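Local structure of sulfate adenylyltransferase (Allochromatium vinosum, 4DNX) at residues G236-P241 with D389-L394; G371-P376 with E382-L387; P174-T179 with A246-A251; V196-R201 with E209-M214. The protein catalyses the transfer of the adenylyl group of ATP to sulfate, giving adenosine 5'-phosphosulfate and diphosphate in dissimilatory sulfur metabolism. One frame throughout, in Å; residues are numbered along the deposited sequence.

Contact 1. Residues G236-P241 with D389-L394; sequences GDIPAP and DYYRSL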
loop_
_atom_site.group_PDB
_atom_site.type_symbol
_atom_site.label_atom_id
_atom_site.label_comp_id
_atom_site.label_asym_id
_atom_site.label_seq_id
_atom_site.Cartn_x
_atom_site.Cartn_y
_atom_site.Cartn_z
ATOM N N GLY A 236 17.889 19.661 -3.318
ATOM C CA GLY A 236 16.758 20.545 -3.727
ATOM C C GLY A 236 15.371 19.921 -3.950
ATOM O O GLY A 236 14.401 20.629 -4.252
ATOM N N ASP A 237 15.254 18.600 -3.804
ATOM C CA ASP A 237 13.942 17.949 -3.904
ATOM C C ASP A 237 13.094 18.265 -2.640
ATOM O O ASP A 237 13.630 18.530 -1.563
ATOM C CB ASP A 237 14.094 16.419 -4.101
ATOM C CG ASP A 237 14.249 15.993 -5.585
ATOM O OD1 ASP A 237 14.257 16.855 -6.494
ATOM O OD2 ASP A 237 14.356 14.764 -5.838
ATOM N N ILE A 238 11.765 18.215 -2.787
ATOM C CA ILE A 238 10.855 18.418 -1.664
ATOM C C ILE A 238 10.713 17.080 -0.921
ATOM O O ILE A 238 10.376 16.078 -1.551
ATOM C CB ILE A 238 9.471 18.931 -2.185
ATOM C CG1 ILE A 238 9.617 20.291 -2.893
ATOM C CG2 ILE A 238 8.457 19.086 -1.076
ATOM C CD1 ILE A 238 10.423 21.314 -2.110
ATOM N N PRO A 239 10.961 17.055 0.397
ATOM C CA PRO A 239 10.774 15.820 1.175
ATOM C C PRO A 239 9.404 15.207 0.932
ATOM O O PRO A 239 8.407 15.920 0.746
ATOM C CB PRO A 239 10.896 16.279 2.620
ATOM C CG PRO A 239 11.745 17.495 2.545
ATOM C CD PRO A 239 11.363 18.168 1.263
ATOM N N ALA A 240 9.373 13.880 0.942
ATOM C CA ALA A 240 8.172 13.127 0.602
ATOM C C ALA A 240 6.875 13.575 1.299
ATOM O O ALA A 240 5.847 13.725 0.596
ATOM C CB ALA A 240 8.415 11.627 0.829
ATOM N N PRO A 241 6.861 13.778 2.620
ATOM C CA PRO A 241 5.596 14.186 3.266
ATOM C C PRO A 241 5.052 15.504 2.709
ATOM O O PRO A 241 3.825 15.676 2.569
ATOM C CB PRO A 241 5.989 14.388 4.737
ATOM C CG PRO A 241 7.196 13.604 4.922
ATOM C CD PRO A 241 7.926 13.597 3.635
ATOM N N ASP A 389 5.363 26.972 4.029
ATOM C CA ASP A 389 5.450 26.587 5.435
ATOM C C ASP A 389 6.659 25.692 5.614
ATOM O O ASP A 389 7.408 25.878 6.594
ATOM C CB ASP A 389 4.174 25.877 5.915
ATOM C CG ASP A 389 3.032 26.853 6.217
ATOM O OD1 ASP A 389 3.210 28.080 6.114
ATOM O OD2 ASP A 389 1.919 26.371 6.516
ATOM N N TYR A 390 6.869 24.789 4.649
ATOM C CA TYR A 390 8.029 23.916 4.629
ATOM C C TYR A 390 9.322 24.750 4.571
ATOM O O TYR A 390 10.193 24.585 5.427
ATOM C CB TYR A 390 7.980 22.918 3.483
ATOM C CG TYR A 390 9.329 22.323 3.198
ATOM C CD1 TYR A 390 9.933 21.481 4.132
ATOM C CD2 TYR A 390 10.024 22.652 2.031
ATOM C CE1 TYR A 390 11.200 20.938 3.901
ATOM C CE2 TYR A 390 11.295 22.116 1.780
ATOM C CZ TYR A 390 11.866 21.258 2.721
ATOM O OH TYR A 390 13.109 20.709 2.486
ATOM N N TYR A 391 9.450 25.635 3.580
ATOM C CA TYR A 391 10.705 26.419 3.474
ATOM C C TYR A 391 10.979 27.268 4.699
ATOM O O TYR A 391 12.151 27.425 5.120
ATOM C CB TYR A 391 10.726 27.296 2.213
ATOM C CG TYR A 391 10.885 26.524 0.934
ATOM C CD1 TYR A 391 12.039 25.728 0.686
ATOM C CD2 TYR A 391 9.902 26.590 -0.060
ATOM C CE1 TYR A 391 12.177 25.025 -0.502
ATOM C CE2 TYR A 391 10.017 25.865 -1.246
ATOM C CZ TYR A 391 11.162 25.089 -1.466
ATOM O OH TYR A 391 11.319 24.397 -2.627
ATOM N N ARG A 392 9.922 27.845 5.280
ATOM C CA ARG A 392 10.083 28.678 6.474
ATOM C C ARG A 392 10.545 27.842 7.695
ATOM O O ARG A 392 11.224 28.369 8.568
ATOM C CB ARG A 392 8.779 29.446 6.769
ATOM C CG ARG A 392 8.857 30.565 7.823
ATOM C CD ARG A 392 7.543 31.384 7.903
ATOM N NE ARG A 392 6.401 30.699 7.277
ATOM C CZ ARG A 392 5.841 31.036 6.109
ATOM N NH1 ARG A 392 6.288 32.077 5.404
ATOM N NH2 ARG A 392 4.816 30.330 5.647
ATOM N N SER A 393 10.165 26.568 7.749
ATOM C CA SER A 393 10.508 25.674 8.870
ATOM C C SER A 393 11.996 25.328 8.989
ATOM O O SER A 393 12.460 24.977 10.083
ATOM C CB SER A 393 9.666 24.381 8.823
ATOM O OG SER A 393 10.182 23.401 7.913
ATOM N N LEU A 394 12.731 25.448 7.879
ATOM C CA LEU A 394 14.128 25.015 7.790
ATOM C C LEU A 394 15.052 25.914 8.601
ATOM O O LEU A 394 14.830 27.113 8.664
ATOM C CB LEU A 394 14.576 24.927 6.320
ATOM C CG LEU A 394 13.768 23.942 5.448
ATOM C CD1 LEU A 394 14.149 23.967 3.966
ATOM C CD2 LEU A 394 13.834 22.496 5.970
HETATM O O HOH W 1 13.622 23.177 -3.059
#

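Contact 2. Residues G371-P376 with E382-L387; sequences GEAPPP and EVAQIL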
loop_
_atom_site.group_PDB
_atom_site.type_symbol
_atom_site.label_atom_id
_atom_site.label_comp_id
_atom_site.label_asym_id
_atom_site.label_seq_id
_atom_site.Cartn_x
_atom_site.Cartn_y
_atom_site.Cartn_z
ATOM N N GLY A 371 9.045 32.972 0.631
ATOM C CA GLY A 371 7.766 33.228 1.300
ATOM C C GLY A 371 6.817 34.131 0.514
ATOM O O GLY A 371 5.996 34.840 1.097
ATOM N N GLU A 372 6.908 34.098 -0.813
ATOM C CA GLU A 372 5.993 34.865 -1.651
ATOM C C GLU A 372 5.174 33.887 -2.459
ATOM O O GLU A 372 5.717 33.012 -3.144
ATOM C CB GLU A 372 6.745 35.801 -2.595
ATOM C CG GLU A 372 5.901 36.202 -3.809
ATOM C CD GLU A 372 6.507 37.318 -4.639
ATOM O OE1 GLU A 372 7.742 37.352 -4.794
ATOM O OE2 GLU A 372 5.747 38.170 -5.146
ATOM N N ALA A 373 3.858 33.982 -2.357
ATOM C CA ALA A 373 3.043 33.081 -3.154
ATOM C C ALA A 373 3.131 33.524 -4.612
ATOM O O ALA A 373 3.012 34.717 -4.907
ATOM C CB ALA A 373 1.571 33.090 -2.679
ATOM N N PRO A 374 3.317 32.580 -5.528
ATOM C CA PRO A 374 3.278 32.944 -6.946
ATOM C C PRO A 374 1.883 33.422 -7.313
ATOM O O PRO A 374 0.927 33.202 -6.534
ATOM C CB PRO A 374 3.651 31.644 -7.674
ATOM C CG PRO A 374 4.405 30.835 -6.635
ATOM C CD PRO A 374 3.706 31.171 -5.328
ATOM N N PRO A 375 1.746 34.053 -8.474
ATOM C CA PRO A 375 0.435 34.481 -8.923
ATOM C C PRO A 375 -0.491 33.281 -9.059
ATOM O O PRO A 375 -0.006 32.148 -9.281
ATOM C CB PRO A 375 0.724 35.135 -10.282
ATOM C CG PRO A 375 2.145 35.527 -10.230
ATOM C CD PRO A 375 2.812 34.500 -9.393
ATOM N N PRO A 376 -1.799 33.469 -8.861
ATOM C CA PRO A 376 -2.718 32.314 -8.920
ATOM C C PRO A 376 -2.818 31.675 -10.308
ATOM O O PRO A 376 -3.329 30.562 -10.432
ATOM C CB PRO A 376 -4.070 32.885 -8.464
ATOM C CG PRO A 376 -3.954 34.366 -8.698
ATOM C CD PRO A 376 -2.501 34.718 -8.493
ATOM N N GLU A 382 -3.366 27.027 -1.772
ATOM C CA GLU A 382 -3.224 26.022 -0.702
ATOM C C GLU A 382 -1.973 25.173 -0.903
ATOM O O GLU A 382 -1.362 24.717 0.079
ATOM C CB GLU A 382 -4.437 25.078 -0.680
ATOM C CG GLU A 382 -5.724 25.839 -0.438
ATOM C CD GLU A 382 -6.418 26.339 -1.715
ATOM O OE1 GLU A 382 -7.586 26.750 -1.554
ATOM O OE2 GLU A 382 -5.815 26.371 -2.829
ATOM N N VAL A 383 -1.607 24.989 -2.165
ATOM C CA VAL A 383 -0.355 24.269 -2.510
ATOM C C VAL A 383 0.845 25.198 -2.143
ATOM O O VAL A 383 1.832 24.776 -1.488
ATOM C CB VAL A 383 -0.349 23.850 -3.998
ATOM C CG1 VAL A 383 0.995 23.200 -4.384
ATOM C CG2 VAL A 383 -1.551 22.837 -4.325
ATOM N N ALA A 384 0.767 26.448 -2.561
ATOM C CA ALA A 384 1.805 27.417 -2.205
ATOM C C ALA A 384 2.013 27.457 -0.691
ATOM O O ALA A 384 3.171 27.546 -0.203
ATOM C CB ALA A 384 1.432 28.808 -2.732
ATOM N N GLN A 385 0.914 27.462 0.078
ATOM C CA GLN A 385 1.055 27.583 1.534
ATOM C C GLN A 385 1.838 26.394 2.133
ATOM O O GLN A 385 2.704 26.593 3.014
ATOM C CB GLN A 385 -0.280 27.725 2.255
ATOM C CG GLN A 385 -0.130 28.229 3.658
ATOM C CD GLN A 385 0.466 29.648 3.669
ATOM O OE1 GLN A 385 -0.041 30.552 2.989
ATOM N NE2 GLN A 385 1.575 29.821 4.382
ATOM N N ILE A 386 1.528 25.200 1.658
ATOM C CA ILE A 386 2.195 23.967 2.131
ATOM C C ILE A 386 3.719 24.079 1.914
ATOM O O ILE A 386 4.520 23.846 2.843
ATOM C CB ILE A 386 1.617 22.735 1.468
ATOM C CG1 ILE A 386 0.258 22.410 2.101
ATOM C CG2 ILE A 386 2.597 21.492 1.544
ATOM C CD1 ILE A 386 -0.511 21.369 1.316
ATOM N N LEU A 387 4.093 24.497 0.708
ATOM C CA LEU A 387 5.519 24.682 0.372
ATOM C C LEU A 387 6.164 25.849 1.153
ATOM O O LEU A 387 7.296 25.727 1.654
ATOM C CB LEU A 387 5.696 24.827 -1.142
ATOM C CG LEU A 387 5.345 23.486 -1.836
ATOM C CD1 LEU A 387 5.197 23.653 -3.320
ATOM C CD2 LEU A 387 6.426 22.425 -1.495
#

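Contact 3. Residues P174-T179 with A246-A251; sequences PDTFRT and AIRTMA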
loop_
_atom_site.group_PDB
_atom_site.type_symbol
_atom_site.label_atom_id
_atom_site.label_comp_id
_atom_site.label_asym_id
_atom_site.label_seq_id
_atom_site.Cartn_x
_atom_site.Cartn_y
_atom_site.Cartn_z
ATOM N N PRO A 174 4.974 4.039 2.759
ATOM C CA PRO A 174 3.945 2.967 2.884
ATOM C C PRO A 174 2.595 3.328 2.305
ATOM O O PRO A 174 1.859 2.382 1.889
ATOM C CB PRO A 174 3.843 2.706 4.393
ATOM C CG PRO A 174 4.262 4.081 5.050
ATOM C CD PRO A 174 5.402 4.518 4.100
ATOM N N ASP A 175 2.240 4.610 2.274
ATOM C CA ASP A 175 0.916 5.020 1.745
ATOM C C ASP A 175 0.870 5.216 0.245
ATOM O O ASP A 175 -0.216 5.212 -0.355
ATOM C CB ASP A 175 0.380 6.293 2.446
ATOM C CG ASP A 175 0.088 6.071 3.938
ATOM O OD1 ASP A 175 -0.098 4.888 4.373
ATOM O OD2 ASP A 175 0.013 7.062 4.691
ATOM N N THR A 176 2.024 5.396 -0.391
ATOM C CA THR A 176 2.042 5.736 -1.790
ATOM C C THR A 176 2.584 4.631 -2.698
ATOM O O THR A 176 2.110 4.480 -3.815
ATOM C CB THR A 176 2.810 7.059 -2.072
ATOM O OG1 THR A 176 4.094 6.987 -1.463
ATOM C CG2 THR A 176 2.048 8.237 -1.448
ATOM N N PHE A 177 3.565 3.846 -2.221
ATOM C CA PHE A 177 4.087 2.773 -3.037
ATOM C C PHE A 177 2.969 1.810 -3.391
ATOM O O PHE A 177 2.231 1.392 -2.492
ATOM C CB PHE A 177 5.220 1.984 -2.355
ATOM C CG PHE A 177 5.700 0.840 -3.182
ATOM C CD1 PHE A 177 6.646 1.036 -4.198
ATOM C CD2 PHE A 177 5.124 -0.456 -3.015
ATOM C CE1 PHE A 177 7.065 -0.041 -5.001
ATOM C CE2 PHE A 177 5.497 -1.525 -3.866
ATOM C CZ PHE A 177 6.495 -1.316 -4.826
ATOM N N ARG A 178 2.869 1.494 -4.701
ATOM C CA ARG A 178 1.839 0.547 -5.209
ATOM C C ARG A 178 2.443 -0.368 -6.247
ATOM O O ARG A 178 3.292 0.042 -7.021
ATOM C CB ARG A 178 0.717 1.308 -5.946
ATOM C CG ARG A 178 -0.112 2.069 -5.019
ATOM C CD ARG A 178 -1.130 1.190 -4.290
ATOM N NE ARG A 178 -2.029 2.095 -3.604
ATOM C CZ ARG A 178 -1.734 2.765 -2.489
ATOM N NH1 ARG A 178 -0.562 2.598 -1.862
ATOM N NH2 ARG A 178 -2.635 3.601 -1.979
ATOM N N THR A 179 1.969 -1.603 -6.256
ATOM C CA THR A 179 2.302 -2.523 -7.327
ATOM C C THR A 179 1.445 -2.219 -8.540
ATOM O O THR A 179 0.375 -1.586 -8.419
ATOM C CB THR A 179 2.043 -3.993 -6.909
ATOM O OG1 THR A 179 0.646 -4.172 -6.589
ATOM C CG2 THR A 179 2.925 -4.348 -5.689
ATOM N N ALA A 246 1.229 18.382 -0.859
ATOM C CA ALA A 246 0.950 19.304 -1.984
ATOM C C ALA A 246 0.141 18.654 -3.111
ATOM O O ALA A 246 -0.818 19.251 -3.616
ATOM C CB ALA A 246 2.281 19.899 -2.546
ATOM N N ILE A 247 0.508 17.422 -3.492
ATOM C CA ILE A 247 -0.158 16.714 -4.596
ATOM C C ILE A 247 -1.574 16.342 -4.173
ATOM O O ILE A 247 -2.534 16.501 -4.961
ATOM C CB ILE A 247 0.658 15.473 -5.081
ATOM C CG1 ILE A 247 1.911 15.999 -5.817
ATOM C CG2 ILE A 247 -0.178 14.570 -6.082
ATOM C CD1 ILE A 247 2.861 14.962 -6.242
ATOM N N ARG A 248 -1.710 15.868 -2.927
ATOM C CA ARG A 248 -3.041 15.427 -2.442
ATOM C C ARG A 248 -3.974 16.602 -2.275
ATOM O O ARG A 248 -5.185 16.483 -2.535
ATOM C CB ARG A 248 -2.942 14.667 -1.134
ATOM C CG ARG A 248 -2.353 13.280 -1.336
ATOM C CD ARG A 248 -2.353 12.584 0.017
ATOM N NE ARG A 248 -1.475 11.404 0.087
ATOM C CZ ARG A 248 -1.756 10.210 -0.439
ATOM N NH1 ARG A 248 -2.875 10.010 -1.136
ATOM N NH2 ARG A 248 -0.908 9.200 -0.261
ATOM N N THR A 249 -3.422 17.748 -1.863
ATOM C CA THR A 249 -4.259 18.952 -1.716
ATOM C C THR A 249 -4.763 19.448 -3.078
ATOM O O THR A 249 -5.918 19.885 -3.195
ATOM C CB THR A 249 -3.501 20.068 -0.963
ATOM O OG1 THR A 249 -3.158 19.588 0.334
ATOM C CG2 THR A 249 -4.381 21.321 -0.781
ATOM N N MET A 250 -3.893 19.431 -4.080
ATOM C CA MET A 250 -4.285 19.778 -5.448
ATOM C C MET A 250 -5.413 18.843 -5.906
ATOM O O MET A 250 -6.457 19.290 -6.410
ATOM C CB MET A 250 -3.080 19.695 -6.388
ATOM C CG MET A 250 -3.489 19.727 -7.859
ATOM S SD MET A 250 -2.230 19.086 -8.967
ATOM C CE MET A 250 -2.504 17.323 -8.624
ATOM N N ALA A 251 -5.222 17.555 -5.692
ATOM C CA ALA A 251 -6.206 16.550 -6.139
ATOM C C ALA A 251 -7.586 16.774 -5.519
ATOM O O ALA A 251 -8.635 16.751 -6.205
ATOM C CB ALA A 251 -5.656 15.135 -5.815
#

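Contact 4. Residues V196-R201 with E209-M214; sequences VAFQTR and EELCKM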
loop_
_atom_site.group_PDB
_atom_site.type_symbol
_atom_site.label_atom_id
_atom_site.label_comp_id
_atom_site.label_asym_id
_atom_site.label_seq_id
_atom_site.Cartn_x
_atom_site.Cartn_y
_atom_site.Cartn_z
ATOM N N VAL A 196 -5.452 8.326 -17.955
ATOM C CA VAL A 196 -4.170 8.975 -18.330
ATOM C C VAL A 196 -3.148 8.751 -17.221
ATOM O O VAL A 196 -3.503 8.836 -16.049
ATOM C CB VAL A 196 -4.408 10.495 -18.471
ATOM C CG1 VAL A 196 -3.065 11.265 -18.641
ATOM C CG2 VAL A 196 -5.380 10.786 -19.630
ATOM N N ALA A 197 -1.882 8.449 -17.547
ATOM C CA ALA A 197 -0.849 8.351 -16.501
ATOM C C ALA A 197 0.104 9.541 -16.659
ATOM O O ALA A 197 0.423 9.946 -17.826
ATOM C CB ALA A 197 -0.053 7.015 -16.679
ATOM N N PHE A 198 0.540 10.094 -15.529
ATOM C CA PHE A 198 1.467 11.228 -15.498
ATOM C C PHE A 198 2.535 10.948 -14.458
ATOM O O PHE A 198 2.196 10.746 -13.307
ATOM C CB PHE A 198 0.717 12.546 -15.128
ATOM C CG PHE A 198 1.634 13.760 -15.015
ATOM C CD1 PHE A 198 2.189 14.321 -16.168
ATOM C CD2 PHE A 198 1.947 14.308 -13.757
ATOM C CE1 PHE A 198 3.049 15.455 -16.066
ATOM C CE2 PHE A 198 2.809 15.462 -13.667
ATOM C CZ PHE A 198 3.319 15.983 -14.802
ATOM N N GLN A 199 3.817 11.011 -14.859
ATOM C CA GLN A 199 4.935 10.793 -13.928
ATOM C C GLN A 199 5.407 12.123 -13.326
ATOM O O GLN A 199 5.562 13.114 -14.048
ATOM C CB GLN A 199 6.127 10.147 -14.686
ATOM C CG GLN A 199 7.363 9.954 -13.811
ATOM C CD GLN A 199 8.424 9.068 -14.459
ATOM O OE1 GLN A 199 8.105 8.080 -15.123
ATOM N NE2 GLN A 199 9.699 9.438 -14.278
ATOM N N THR A 200 5.700 12.141 -12.031
ATOM C CA THR A 200 6.376 13.319 -11.456
ATOM C C THR A 200 7.203 12.906 -10.262
ATOM O O THR A 200 6.961 11.855 -9.709
ATOM C CB THR A 200 5.370 14.419 -11.020
ATOM O OG1 THR A 200 6.114 15.616 -10.706
ATOM C CG2 THR A 200 4.536 13.965 -9.835
ATOM N N ARG A 201 8.219 13.712 -9.895
ATOM C CA ARG A 201 8.857 13.464 -8.598
ATOM C C ARG A 201 8.772 14.661 -7.674
ATOM O O ARG A 201 9.224 14.604 -6.518
ATOM C CB ARG A 201 10.307 12.935 -8.716
ATOM C CG ARG A 201 11.252 13.818 -9.421
ATOM C CD ARG A 201 12.628 13.126 -9.539
ATOM N NE ARG A 201 13.529 13.902 -10.394
ATOM C CZ ARG A 201 13.543 13.862 -11.730
ATOM N NH1 ARG A 201 12.705 13.076 -12.400
ATOM N NH2 ARG A 201 14.405 14.613 -12.407
ATOM N N GLU A 209 -0.756 20.566 -13.478
ATOM C CA GLU A 209 -2.146 20.235 -13.152
ATOM C C GLU A 209 -3.004 20.362 -14.417
ATOM O O GLU A 209 -3.802 19.455 -14.762
ATOM C CB GLU A 209 -2.648 21.213 -12.084
ATOM C CG GLU A 209 -4.136 21.153 -11.828
ATOM C CD GLU A 209 -4.665 22.325 -10.998
ATOM O OE1 GLU A 209 -3.915 22.960 -10.173
ATOM O OE2 GLU A 209 -5.860 22.625 -11.184
ATOM N N GLU A 210 -2.831 21.486 -15.103
ATOM C CA GLU A 210 -3.603 21.756 -16.308
ATOM C C GLU A 210 -3.198 20.842 -17.467
ATOM O O GLU A 210 -4.023 20.512 -18.302
ATOM C CB GLU A 210 -3.491 23.244 -16.688
ATOM C CG GLU A 210 -4.084 24.203 -15.612
ATOM C CD GLU A 210 -5.580 24.016 -15.375
ATOM O OE1 GLU A 210 -6.026 24.378 -14.258
ATOM O OE2 GLU A 210 -6.302 23.530 -16.292
ATOM N N LEU A 211 -1.932 20.408 -17.516
ATOM C CA LEU A 211 -1.513 19.469 -18.533
ATOM C C LEU A 211 -2.252 18.152 -18.377
ATOM O O LEU A 211 -2.722 17.603 -19.376
ATOM C CB LEU A 211 -0.026 19.185 -18.419
ATOM C CG LEU A 211 0.554 18.318 -19.521
ATOM C CD1 LEU A 211 0.345 19.008 -20.876
ATOM C CD2 LEU A 211 2.022 18.154 -19.209
ATOM N N CYS A 212 -2.378 17.683 -17.130
ATOM C CA CYS A 212 -3.166 16.452 -16.854
ATOM C C CYS A 212 -4.612 16.639 -17.301
ATOM O O CYS A 212 -5.177 15.749 -17.957
ATOM C CB CYS A 212 -3.116 16.084 -15.373
ATOM S SG CYS A 212 -1.513 15.416 -14.898
ATOM N N LYS A 213 -5.192 17.801 -16.997
ATOM C CA LYS A 213 -6.601 18.082 -17.374
ATOM C C LYS A 213 -6.802 18.173 -18.877
ATOM O O LYS A 213 -7.811 17.635 -19.397
ATOM C CB LYS A 213 -7.091 19.358 -16.658
ATOM C CG LYS A 213 -7.244 19.108 -15.166
ATOM C CD LYS A 213 -7.619 20.396 -14.414
ATOM C CE LYS A 213 -7.972 20.128 -12.984
ATOM N NZ LYS A 213 -8.191 21.503 -12.356
ATOM N N MET A 214 -5.864 18.837 -19.575
ATOM C CA MET A 214 -5.866 18.871 -21.073
ATOM C C MET A 214 -5.826 17.478 -21.677
ATOM O O MET A 214 -6.581 17.174 -22.616
ATOM C CB MET A 214 -4.652 19.661 -21.607
ATOM C CG MET A 214 -4.822 21.134 -21.478
ATOM S SD MET A 214 -3.285 21.905 -22.118
ATOM C CE MET A 214 -2.675 22.699 -20.640
#

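Contact 1. Residues G236-P241 with D389-L394
I238 and Y390 mark the nearest approach of the two backbones, their CA atoms 8.8 Å apart, so the loop G236-P239 and the last turns of helix 381-393 meet through side chains and one water. Y390 holds CG anti to its own N (chi1 162°), which sends the ring out from the helix toward P239, and the proline comes from the opposite direction. CD of P239 lies 3.3 Å from OH of Y390 and 3.5 Å from its CZ, and CG of P239 is 3.7 Å from CE1 of Y390; the pyrrolidine meets the phenol end of the ring obliquely. I238 reaches in with CD1, 4.1 Å from CE2 of Y390, and its side chain crosses that of Y391 at about a right angle. With Y390 cut back to an alanine, the P239 ring and one side of the I238 tip would probably be left without their packing partner. Y391 is suited to a half-polar place: CD1 of I238 packs at its phenol end, 3.3 Å from OH of Y391, and the same OH shares a water, 2.6 Å away, that donates to O of G236. On the loop side, N202 bonds both D237 and I238, and P239 also packs on D17 of the second subunit. The arrangement is a C-terminal helix docked on the loop that leads into another helix, with P239 as the N-cap residue of helix 240-254.

Contact 2. Residues G371-P376 with E382-L387
P374 and A373 lie across one small residue of the helix, A384, which holds its methyl out toward them. The P374 ring can be followed round from its CB. CB of P374 is still 6.1 Å from CB of A384; the next atom, CG of P374, has come to 5.3 Å from CB of A384; and CD of P374, where the ring closes back on the backbone nitrogen, makes the contact, 4.2 Å from CB of A384. The proline therefore touches the helix with the carbon next to its own backbone, while the ring as a whole also packs on V364 and L368 of helix 361-369 and on S379. Beside it, CB of A373 meets the same methyl, 4.3 Å from CB of A384, and packs on M388 as well. One methyl thus receives two neighbours, and the contact is purely apolar, with no hydrogen bond joining the segments. Alanine suits both positions: with nothing beyond CB, A373 and A384 let the extended chain lie close against the helix. The prolines suit the linker because their fixed phi keeps it extended; A373, P374 and P375 have polyproline II backbone angles, and P376, psi -12°, leaves that course. At the other end G371, with a phi of 73° that a residue lacking a side chain adopts easily, finishes helix 361-369 in a Schellman motif. Together these features form a proline-rich connection folded back on the second of two consecutive helices, 361-369 and 381-393, which pack on each other through L368 with A384 and L387.

Contact 3. Residues P174-T179 with A246-A251
R248 reaches from helix 240-254 to T176 and D175 with the tip of its guanidinium group alone. The van der Waals part is small: CG2 of T176 lies 3.3 Å from NH2 of R248, the two side chains crossing obliquely. T176 has its OG1 between the backbone N and the carbonyl carbon (chi1 52°), which leaves the methyl branch to face the arginine. R248 is extended from CG to NE, and this length lets a helix residue span the 11.0 Å between its CA and that of T176. The polar part is made of near approaches. O of D175 stands at the edge of the R248 guanidinium, near its plane, but 4.0 Å from NH2 and not bonded to it, and the carboxylate of D175 is further off still. Within the loop, hydrogen bonds from a second arginine do the fixing: NH1 of R178 donates to O of D175 at 3.0 Å and to O of F177 at 3.1 Å, each time from well above the carbonyl plane, pinning the turn between them. The ionic part belongs to the dimer. E182 of the second subunit forms salt bridges to NH2 of R248 and NH2 of R178, while D175 bonds Y16 and T179 of that subunit. Arginine suits both places, since each brings a positive charge to the same carboxylate across the subunit boundary. Gathered round it, the two guanidinium groups, 6.1 Å apart from NH2 to NH2, would be expected to keep E182 ionised, so the chemistry implies a charged subunit interface rather than a bond between loop and helix.

Contact 4. Residues V196-R201 with E209-M214
The sulfur of C212 rests against the ring of F198, a Cys sulfur-aromatic contact with SG 4.0 Å from the ring centroid and 30° off the ring normal. The sulfur favours the root of the ring: SG of C212 is 3.6 Å from both CG and CB of F198. F198 comes to it with CG anti to the backbone N (chi1 177°), standing out from the strand toward the helix. Farther along the ring, CE1 of F198 meets CD2 of L211 at 4.3 Å, so two successive helix residues share one aromatic side chain. A small, polarisable cysteine suits a place where strand and helix run close, 7.1 Å between the CA atoms of F198 and C212, whereas leucine fills the space by the outer ring. H208 and M204 add to the packing round F198. Elsewhere on the helix, NZ of K213 bridges to OE2 of E209 at 2.8 Å, and R380 is a second partner for that oxygen. Strand 195-200, helix 206-219 and strand 223-230 make a beta-alpha-beta crossover of the Rossmann-like parallel sheet; the end of this first strand, the turn after it and the first turn of the helix carry the QXRN and HXXH sequences that, as in related ATP sulfurylases, probably serve nucleotide and sulfate binding.

How the contacts relate
Contacts 1 and 2 share helix 381-393, their centres 13 Å apart, and meet where CG2 of I238 lies 3.9 Å from CD2 of L387. Contact 3 uses the helix that starts at contact 1, and its T249 and M250 pack on E382, V383 and I386 of contact 2. Toward the sheet, SD of M250 is 3.8 Å from CB of E209, joining contact 3 to contact 4, 14 Å away between centres. Contacts 1 and 3 also face the second subunit. The probable substrate-binding turn leaves the strand of contact 4, and its N202 bonds D237 and I238, thereby tying it to contact 1, though the two centres are 22 Å apart.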